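PDB 5C17: MerB2 from Bacillus megaterium, which probably acts as an alkylmercury lyase, cleaving the carbon-mercury bond of organomercurials, and is captured here with mercury(II) bound. Local coordinates for residues Y11-L15 with E203-F207; P24-I29 with L44-I50; T147-P153 with Q188-L194. One frame throughout, in Å; residues are numbered along the deposited sequence. Where two conformers were deposited one is given.

Contact 1. Residues Y11-L15 with E203-F207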
loop_
_atom_site.group_PDB
_atom_site.type_symbol
_atom_site.label_atom_id
_atom_site.label_comp_id
_atom_site.label_asym_id
_atom_site.label_seq_id
_atom_site.Cartn_x
_atom_site.Cartn_y
_atom_site.Cartn_z
ATOM N N TYR A 11 6.350 5.835 10.756
ATOM C CA TYR A 11 4.977 6.278 10.883
ATOM C C TYR A 11 4.822 7.355 11.942
ATOM O O TYR A 11 3.988 8.250 11.782
ATOM C CB TYR A 11 4.075 5.106 11.220
ATOM C CG TYR A 11 3.662 4.259 10.054
ATOM C CD1 TYR A 11 2.854 4.768 9.052
ATOM C CD2 TYR A 11 4.029 2.936 9.981
ATOM C CE1 TYR A 11 2.441 3.990 7.998
ATOM C CE2 TYR A 11 3.618 2.133 8.933
ATOM C CZ TYR A 11 2.828 2.661 7.941
ATOM O OH TYR A 11 2.411 1.857 6.908
ATOM N N GLU A 12 5.592 7.284 13.025
ATOM C CA GLU A 12 5.509 8.329 14.036
ATOM C C GLU A 12 5.970 9.672 13.467
ATOM O O GLU A 12 5.365 10.714 13.748
ATOM C CB GLU A 12 6.313 7.961 15.276
ATOM C CG GLU A 12 5.663 6.855 16.087
ATOM C CD GLU A 12 6.422 6.530 17.345
ATOM O OE1 GLU A 12 5.907 5.693 18.123
ATOM O OE2 GLU A 12 7.520 7.106 17.567
ATOM N N LEU A 13 7.046 9.650 12.678
ATOM C CA LEU A 13 7.541 10.875 12.050
ATOM C C LEU A 13 6.510 11.418 11.051
ATOM O O LEU A 13 6.215 12.613 11.009
ATOM C CB LEU A 13 8.882 10.630 11.359
ATOM C CG LEU A 13 9.480 11.814 10.595
ATOM C CD1 LEU A 13 9.667 13.032 11.482
ATOM C CD2 LEU A 13 10.806 11.391 9.977
ATOM N N LEU A 14 5.931 10.533 10.259
ATOM C CA LEU A 14 4.906 10.946 9.303
ATOM C C LEU A 14 3.688 11.565 10.017
ATOM O O LEU A 14 3.183 12.602 9.594
ATOM C CB LEU A 14 4.481 9.751 8.445
ATOM C CG LEU A 14 3.478 10.022 7.333
ATOM C CD1 LEU A 14 3.933 11.094 6.376
ATOM C CD2 LEU A 14 3.237 8.721 6.605
ATOM N N LEU A 15 3.203 10.939 11.085
ATOM C CA LEU A 15 2.080 11.516 11.826
ATOM C C LEU A 15 2.412 12.910 12.360
ATOM O O LEU A 15 1.557 13.804 12.357
ATOM C CB LEU A 15 1.681 10.606 12.985
ATOM C CG LEU A 15 0.860 9.379 12.618
ATOM C CD1 LEU A 15 0.790 8.383 13.763
ATOM C CD2 LEU A 15 -0.551 9.795 12.193
ATOM N N GLU A 203 1.768 -2.031 11.811
ATOM C CA GLU A 203 2.160 -0.643 11.912
ATOM C C GLU A 203 1.190 0.250 11.120
ATOM O O GLU A 203 0.907 1.371 11.522
ATOM C CB GLU A 203 3.609 -0.474 11.451
ATOM C CG GLU A 203 4.647 -0.870 12.521
ATOM C CD GLU A 203 4.870 -2.378 12.667
ATOM O OE1 GLU A 203 5.491 -2.771 13.677
ATOM O OE2 GLU A 203 4.469 -3.167 11.782
ATOM N N LEU A 204 0.673 -0.253 10.004
ATOM C CA LEU A 204 -0.339 0.498 9.277
ATOM C C LEU A 204 -1.597 0.660 10.142
ATOM O O LEU A 204 -2.199 1.727 10.181
ATOM C CB LEU A 204 -0.689 -0.196 7.971
ATOM C CG LEU A 204 -1.736 0.502 7.100
ATOM C CD1 LEU A 204 -1.320 1.922 6.780
ATOM C CD2 LEU A 204 -1.940 -0.285 5.825
ATOM N N LYS A 205 -1.999 -0.400 10.833
ATOM C CA LYS A 205 -3.144 -0.316 11.736
ATOM C C LYS A 205 -2.936 0.714 12.838
ATOM O O LYS A 205 -3.845 1.479 13.162
ATOM C CB LYS A 205 -3.414 -1.653 12.393
ATOM C CG LYS A 205 -4.206 -2.612 11.598
ATOM C CD LYS A 205 -3.978 -4.008 12.165
ATOM C CE LYS A 205 -5.170 -4.925 12.073
ATOM N NZ LYS A 205 -4.767 -6.335 12.423
ATOM N N LYS A 206 -1.740 0.723 13.416
ATOM C CA LYS A 206 -1.407 1.700 14.443
ATOM C C LYS A 206 -1.476 3.118 13.869
ATOM O O LYS A 206 -1.996 4.013 14.510
ATOM C CB LYS A 206 -0.022 1.412 15.018
ATOM C CG LYS A 206 0.447 2.416 16.047
ATOM C CD LYS A 206 -0.280 2.265 17.350
ATOM C CE LYS A 206 0.370 3.124 18.437
ATOM N NZ LYS A 206 1.637 2.501 18.937
ATOM N N PHE A 207 -0.949 3.313 12.666
ATOM C CA PHE A 207 -0.972 4.617 12.008
ATOM C C PHE A 207 -2.396 5.149 11.835
ATOM O O PHE A 207 -2.648 6.342 12.003
ATOM C CB PHE A 207 -0.283 4.495 10.649
ATOM C CG PHE A 207 -0.350 5.726 9.804
ATOM C CD1 PHE A 207 0.371 6.867 10.127
ATOM C CD2 PHE A 207 -1.130 5.737 8.664
ATOM C CE1 PHE A 207 0.295 8.008 9.317
ATOM C CE2 PHE A 207 -1.211 6.851 7.857
ATOM C CZ PHE A 207 -0.495 7.993 8.173
HETATM O O HOH W 1 3.353 4.378 17.249
#
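Y11 opens the contact by laying its ring across the start of segment 203-207, where the N-terminal helix 5-17 and the C-terminal helix 194-207 of this MerB-family protein pack side by side. The two short axes run nearly parallel, 22° apart and 10.7 Å at closest approach, a spacing that an aromatic pair can fill. One face of the Y11 ring takes the carbonyl O of E203 near its rim, and CE2 lies 3.6 Å from CB of E203. The carboxylate of E203 leads away from the contact, to K4 outside it, with which it forms a salt bridge. The ring's other main neighbour is F207: the two planes are inclined by 35°, and CG of F207 lies with CD1 of Y11 at 3.4 Å, a close apolar fit. The hydroxyl of Y11 ends beside L204, its OH 3.7 Å from CD1 of that leucine, and E108 of helix 103-113 meets both residues. E12, next along, reaches K206 through a water held by its OE1 and by NZ of K206. L14 adds its CD2 to the far end of the F207 ring. L15, with CG anti to its carbonyl carbon (chi1 -78°), brings CG and CD2 obliquely to the same ring, CD2 3.5 Å from CE1 of F207.

Contact 2. Residues P24-I29 with L44-I50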
loop_
_atom_site.group_PDB
_atom_site.type_symbol
_atom_site.label_atom_id
_atom_site.label_comp_id
_atom_site.label_asym_id
_atom_site.label_seq_id
_atom_site.Cartn_x
_atom_site.Cartn_y
_atom_site.Cartn_z
ATOM N N PRO A 24 -8.577 11.104 10.804
ATOM C CA PRO A 24 -10.010 10.945 10.506
ATOM C C PRO A 24 -10.316 10.888 8.999
ATOM O O PRO A 24 -11.120 10.064 8.541
ATOM C CB PRO A 24 -10.641 12.186 11.167
ATOM C CG PRO A 24 -9.718 12.477 12.320
ATOM C CD PRO A 24 -8.331 12.171 11.785
ATOM N N ILE A 25 -9.654 11.740 8.227
ATOM C CA ILE A 25 -9.865 11.790 6.787
ATOM C C ILE A 25 -9.322 10.537 6.083
ATOM O O ILE A 25 -10.016 9.926 5.275
ATOM C CB ILE A 25 -9.313 13.115 6.205
ATOM C CG1 ILE A 25 -10.225 14.271 6.628
ATOM C CG2 ILE A 25 -9.189 13.043 4.678
ATOM C CD1 ILE A 25 -9.633 15.640 6.438
ATOM N N LEU A 26 -8.105 10.131 6.435
ATOM C CA LEU A 26 -7.514 8.926 5.860
ATOM C C LEU A 26 -8.342 7.696 6.180
ATOM O O LEU A 26 -8.559 6.859 5.307
ATOM C CB LEU A 26 -6.076 8.714 6.326
ATOM C CG LEU A 26 -5.039 9.562 5.598
ATOM C CD1 LEU A 26 -3.722 9.523 6.346
ATOM C CD2 LEU A 26 -4.843 9.106 4.143
ATOM N N ARG A 27 -8.811 7.561 7.427
ATOM C CA ARG A 27 -9.660 6.413 7.763
ATOM C C ARG A 27 -10.893 6.384 6.880
ATOM O O ARG A 27 -11.282 5.349 6.330
ATOM C CB ARG A 27 -10.111 6.469 9.219
ATOM C CG ARG A 27 -9.008 6.187 10.232
ATOM C CD ARG A 27 -9.533 6.313 11.679
ATOM N NE ARG A 27 -10.588 5.347 11.939
ATOM C CZ ARG A 27 -10.379 4.087 12.272
ATOM N NH1 ARG A 27 -9.147 3.621 12.444
ATOM N NH2 ARG A 27 -11.409 3.283 12.408
ATOM N N THR A 28 -11.537 7.538 6.760
ATOM C CA THR A 28 -12.774 7.622 6.020
ATOM C C THR A 28 -12.540 7.220 4.561
ATOM O O THR A 28 -13.321 6.455 3.965
ATOM C CB THR A 28 -13.389 9.032 6.150
ATOM O OG1 THR A 28 -13.579 9.330 7.546
ATOM C CG2 THR A 28 -14.716 9.096 5.452
ATOM N N ILE A 29 -11.449 7.700 3.980
ATOM C CA ILE A 29 -11.143 7.365 2.589
ATOM C C ILE A 29 -10.822 5.866 2.457
ATOM O O ILE A 29 -11.388 5.145 1.631
ATOM C CB ILE A 29 -9.953 8.182 2.060
ATOM C CG1 ILE A 29 -10.295 9.677 2.028
ATOM C CG2 ILE A 29 -9.573 7.708 0.660
ATOM C CD1 ILE A 29 -9.082 10.602 1.775
ATOM N N LEU A 44 -16.625 13.359 2.213
ATOM C CA LEU A 44 -15.740 13.549 3.365
ATOM C C LEU A 44 -16.270 14.624 4.298
ATOM O O LEU A 44 -16.276 14.454 5.512
ATOM C CB LEU A 44 -14.339 13.912 2.902
ATOM C CG LEU A 44 -13.561 12.746 2.316
ATOM C CD1 LEU A 44 -12.266 13.271 1.721
ATOM C CD2 LEU A 44 -13.277 11.694 3.367
ATOM N N ILE A 45 -16.713 15.735 3.732
ATOM C CA ILE A 45 -17.254 16.808 4.521
ATOM C C ILE A 45 -18.473 16.319 5.305
ATOM O O ILE A 45 -18.566 16.507 6.520
ATOM C CB ILE A 45 -17.640 17.967 3.593
ATOM C CG1 ILE A 45 -16.380 18.651 3.070
ATOM C CG2 ILE A 45 -18.569 18.966 4.305
ATOM C CD1 ILE A 45 -16.652 19.504 1.850
ATOM N N ASN A 46 -19.398 15.673 4.605
ATOM C CA ASN A 46 -20.643 15.253 5.228
ATOM C C ASN A 46 -20.384 14.202 6.331
ATOM O O ASN A 46 -20.994 14.247 7.413
ATOM C CB ASN A 46 -21.647 14.731 4.175
ATOM C CG ASN A 46 -22.151 15.844 3.184
ATOM O OD1 ASN A 46 -22.221 17.022 3.538
ATOM N ND2 ASN A 46 -22.536 15.441 1.955
ATOM N N GLN A 47 -19.470 13.280 6.077
ATOM C CA GLN A 47 -19.246 12.169 7.001
ATOM C C GLN A 47 -18.380 12.559 8.203
ATOM O O GLN A 47 -18.699 12.198 9.340
ATOM C CB GLN A 47 -18.631 10.984 6.256
ATOM C CG GLN A 47 -18.391 9.777 7.108
ATOM C CD GLN A 47 -18.091 8.519 6.315
ATOM O OE1 GLN A 47 -18.141 8.494 5.067
ATOM N NE2 GLN A 47 -17.773 7.450 7.047
ATOM N N THR A 48 -17.286 13.274 7.956
ATOM C CA THR A 48 -16.355 13.595 9.036
ATOM C C THR A 48 -16.832 14.767 9.889
ATOM O O THR A 48 -16.397 14.903 11.035
ATOM C CB THR A 48 -14.943 13.950 8.559
ATOM O OG1 THR A 48 -14.965 15.182 7.843
ATOM C CG2 THR A 48 -14.345 12.845 7.716
ATOM N N GLY A 49 -17.647 15.647 9.318
ATOM C CA GLY A 49 -18.047 16.845 10.026
ATOM C C GLY A 49 -16.967 17.912 10.119
ATOM O O GLY A 49 -17.135 18.904 10.822
ATOM N N ILE A 50 -15.850 17.709 9.421
ATOM C CA ILE A 50 -14.737 18.648 9.442
ATOM C C ILE A 50 -15.059 19.842 8.534
ATOM O O ILE A 50 -15.709 19.688 7.519
ATOM C CB ILE A 50 -13.441 17.907 9.015
ATOM C CG1 ILE A 50 -13.124 16.808 10.038
ATOM C CG2 ILE A 50 -12.258 18.860 8.907
ATOM C CD1 ILE A 50 -12.050 15.856 9.630
#
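T28 and Q47 approach from opposite directions, and their meeting illustrates how two steeply crossed helices, 22-34 and 41-48, in the N-terminal part of the chain can join through methyl groups without a single hydrogen bond between the two segments. The axes of helix 24-29 and helix 44-48 cross at 108° and approach to 10.6 Å. With OG1 of T28 beside the backbone N (chi1 -57°), its CG2 takes the anti position and comes 3.5 Å from OE1 of Q47 and 3.6 Å from CD2 of L44. That same L44 methyl also leans on I29, 3.8 Å from its CG1, and thus sits against two successive residues of helix 22-34. The hydroxyl of T28 turns back to P24 O, which it grips together with T28 N from opposite faces of the carbonyl plane. T48 repeats the scheme on L44 O, and its OG1 also accepts from I50 N in an ST turn, at 3.1 Å and 162°. With OG1 so engaged, CG2 of T48 is directed at OG1 of T28, 3.6 Å away. An alanine in place of T48 is likely to leave I50 N without its acceptor, freeing the turn at the helix end, and to open a gap beside T28. After the turn, I50 lays CD1 3.9 Å from CG1 of I25. Helix 52-64 backs this junction, with V58 against I25 and V59 against L44, while I29 reaches strands 68-70 and 76-79.

Contact 3. Residues T147-P153 with Q188-L194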
loop_
_atom_site.group_PDB
_atom_site.type_symbol
_atom_site.label_atom_id
_atom_site.label_comp_id
_atom_site.label_asym_id
_atom_site.label_seq_id
_atom_site.Cartn_x
_atom_site.Cartn_y
_atom_site.Cartn_z
ATOM N N THR A 147 9.250 -16.891 -3.882
ATOM C CA THR A 147 8.882 -15.487 -4.016
ATOM C C THR A 147 9.361 -14.667 -2.823
ATOM O O THR A 147 9.219 -15.071 -1.666
ATOM C CB THR A 147 7.362 -15.365 -4.177
ATOM O OG1 THR A 147 6.967 -15.947 -5.420
ATOM C CG2 THR A 147 6.901 -13.911 -4.194
ATOM N N VAL A 148 9.914 -13.501 -3.128
ATOM C CA VAL A 148 10.416 -12.560 -2.140
ATOM C C VAL A 148 10.048 -11.145 -2.580
ATOM O O VAL A 148 9.545 -10.941 -3.689
ATOM C CB VAL A 148 11.942 -12.675 -1.951
ATOM C CG1 VAL A 148 12.310 -14.003 -1.272
ATOM C CG2 VAL A 148 12.650 -12.515 -3.295
ATOM N N ILE A 149 10.293 -10.178 -1.704
ATOM C CA ILE A 149 10.030 -8.777 -1.986
ATOM C C ILE A 149 11.323 -7.968 -1.910
ATOM O O ILE A 149 12.174 -8.230 -1.057
ATOM C CB ILE A 149 9.005 -8.226 -0.983
ATOM C CG1 ILE A 149 7.634 -8.824 -1.300
ATOM C CG2 ILE A 149 8.950 -6.686 -0.999
ATOM C CD1 ILE A 149 6.555 -8.543 -0.254
ATOM N N TRP A 150 11.462 -7.019 -2.829
ATOM C CA TRP A 150 12.531 -6.043 -2.810
ATOM C C TRP A 150 11.958 -4.744 -2.285
ATOM O O TRP A 150 10.977 -4.236 -2.827
ATOM C CB TRP A 150 13.062 -5.848 -4.218
ATOM C CG TRP A 150 14.024 -4.729 -4.385
ATOM C CD1 TRP A 150 13.751 -3.469 -4.819
ATOM C CD2 TRP A 150 15.426 -4.771 -4.142
ATOM N NE1 TRP A 150 14.884 -2.719 -4.851
ATOM C CE2 TRP A 150 15.938 -3.496 -4.451
ATOM C CE3 TRP A 150 16.301 -5.759 -3.692
ATOM C CZ2 TRP A 150 17.288 -3.181 -4.318
ATOM C CZ3 TRP A 150 17.638 -5.447 -3.569
ATOM C CH2 TRP A 150 18.119 -4.166 -3.881
ATOM N N THR A 151 12.573 -4.206 -1.239
ATOM C CA THR A 151 12.134 -2.975 -0.611
ATOM C C THR A 151 13.274 -1.964 -0.577
ATOM O O THR A 151 14.444 -2.317 -0.754
ATOM C CB THR A 151 11.590 -3.235 0.802
ATOM O OG1 THR A 151 10.962 -2.047 1.286
ATOM C CG2 THR A 151 12.680 -3.657 1.749
ATOM N N VAL A 152 12.914 -0.702 -0.380
ATOM C CA VAL A 152 13.877 0.380 -0.295
ATOM C C VAL A 152 13.679 1.114 1.019
ATOM O O VAL A 152 12.636 0.982 1.659
ATOM C CB VAL A 152 13.746 1.369 -1.482
ATOM C CG1 VAL A 152 14.045 0.659 -2.786
ATOM C CG2 VAL A 152 12.367 2.035 -1.532
ATOM N N PRO A 153 14.668 1.919 1.427
ATOM C CA PRO A 153 14.522 2.640 2.694
ATOM C C PRO A 153 13.295 3.548 2.683
ATOM O O PRO A 153 13.043 4.248 1.708
ATOM C CB PRO A 153 15.815 3.452 2.777
ATOM C CG PRO A 153 16.793 2.671 1.981
ATOM C CD PRO A 153 16.008 2.103 0.846
ATOM N N GLN A 188 19.410 1.072 -4.598
ATOM C CA GLN A 188 19.750 0.558 -3.277
ATOM C C GLN A 188 18.492 0.011 -2.600
ATOM O O GLN A 188 17.439 0.618 -2.673
ATOM C CB GLN A 188 20.358 1.677 -2.437
ATOM C CG GLN A 188 21.584 2.348 -3.079
ATOM C CD GLN A 188 22.768 1.400 -3.230
ATOM O OE1 GLN A 188 23.029 0.874 -4.316
ATOM N NE2 GLN A 188 23.494 1.182 -2.139
ATOM N N GLY A 189 18.604 -1.138 -1.947
ATOM C CA GLY A 189 17.458 -1.763 -1.312
ATOM C C GLY A 189 17.855 -3.099 -0.727
ATOM O O GLY A 189 19.049 -3.405 -0.601
ATOM N N GLU A 190 16.865 -3.904 -0.373
ATOM C CA GLU A 190 17.137 -5.211 0.191
ATOM C C GLU A 190 15.932 -6.126 0.054
ATOM O O GLU A 190 14.808 -5.683 -0.199
ATOM C CB GLU A 190 17.565 -5.105 1.651
ATOM C CG GLU A 190 16.507 -4.626 2.602
ATOM C CD GLU A 190 17.058 -4.454 4.009
ATOM O OE1 GLU A 190 16.683 -5.243 4.904
ATOM O OE2 GLU A 190 17.878 -3.539 4.222
ATOM N N ILE A 191 16.198 -7.409 0.217
ATOM C CA ILE A 191 15.182 -8.435 0.167
ATOM C C ILE A 191 14.532 -8.561 1.525
ATOM O O ILE A 191 15.217 -8.538 2.558
ATOM C CB ILE A 191 15.815 -9.777 -0.222
ATOM C CG1 ILE A 191 16.432 -9.691 -1.618
ATOM C CG2 ILE A 191 14.813 -10.924 -0.147
ATOM C CD1 ILE A 191 15.451 -9.551 -2.733
ATOM N N MET A 192 13.219 -8.716 1.519
ATOM C CA MET A 192 12.489 -9.065 2.735
ATOM C C MET A 192 11.523 -10.198 2.393
ATOM O O MET A 192 11.248 -10.484 1.228
ATOM C CB MET A 192 11.764 -7.866 3.349
ATOM C CG MET A 192 10.729 -7.256 2.424
ATOM S SD MET A 192 9.714 -5.892 3.104
ATOM C CE MET A 192 8.772 -6.720 4.362
ATOM N N THR A 193 11.017 -10.847 3.425
ATOM C CA THR A 193 10.194 -12.017 3.246
ATOM C C THR A 193 8.725 -11.646 3.228
ATOM O O THR A 193 8.315 -10.557 3.670
ATOM C CB THR A 193 10.407 -13.021 4.383
ATOM O OG1 THR A 193 9.925 -12.448 5.597
ATOM C CG2 THR A 193 11.890 -13.406 4.521
ATOM N N LEU A 194 7.920 -12.575 2.745
ATOM C CA LEU A 194 6.482 -12.361 2.728
ATOM C C LEU A 194 5.908 -12.299 4.140
ATOM O O LEU A 194 5.006 -11.497 4.410
ATOM C CB LEU A 194 5.788 -13.458 1.919
ATOM C CG LEU A 194 6.302 -13.682 0.503
ATOM C CD1 LEU A 194 5.358 -14.567 -0.281
ATOM C CD2 LEU A 194 6.556 -12.380 -0.233
HETATM O O HOH W 2 9.718 -14.699 1.405
#
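I149 and M192 lie side by side and point the same way, CG2 of the isoleucine 3.9 Å from CG of the methionine, at the apolar centre of an antiparallel strand pair. The thioether bends on toward T151, whose CG2 and CB both touch SD, while CD1 of I149 meets CD2 of L194 at 3.8 Å. On the other face of the sheet W150 carries the contact. Its CG stands anti to the backbone N (chi1 171°), and the indole is thereby laid along the neighbouring strand, one face against the backbone of G189 and E190; CZ2 comes within 3.3 Å of CA of G189. Because G189 has no side chain, its backbone can lie this close to the indole and to O of T151. I191 meets the indole at its edge through CD1, and its CG2 rests on CB of V148. The backbone bonds follow the usual alternation. I149 and M192 form one hydrogen-bonded pair, joined in both directions, with M192 N to I149 O the shorter bond at 2.8 Å; T151 and E190 form the next, where T151 N reaches E190 O at 2.9 Å and an almost straight 175°. W150 and I191 between them are the non-hydrogen-bonded pair. At the polar edge a water bridges T147 O and L194 N, just where T193 caps the start of helix 194-207. Strand 169-171 flanks 148-151 on its other side, making 148-151 the middle of a three-stranded sheet. Helices lie over both faces: I104 of helix 103-113 and A197 of helix 194-207 meet the I149 and M192 face, whereas W180 of helix 174-183 stands edge-to-face with W150.

Overall arrangement
Helix 194-207 ties the set together: it follows strand 190-192 of contact 3 and ends in contact 1, and the centres of contacts 1 and 3 are 20 Å apart. Contacts 1 and 2 touch directly, CE2 of F207 lying 4.0 Å from CD1 of L26, so helix 194-207 packs on helix 22-34, which follows helix 5-17 in the chain. Contacts 2 and 3 lie on opposite sides of the chain's centre, 34 Å between centres, and both are nested in the loop closed by contact 1. The mercury, bound by C102 and C165, and the dithiol ligand lie near two contacts: the Y11 side chain is about 4 Å from the dithiol, and that of T151 about 8 Å from the metal.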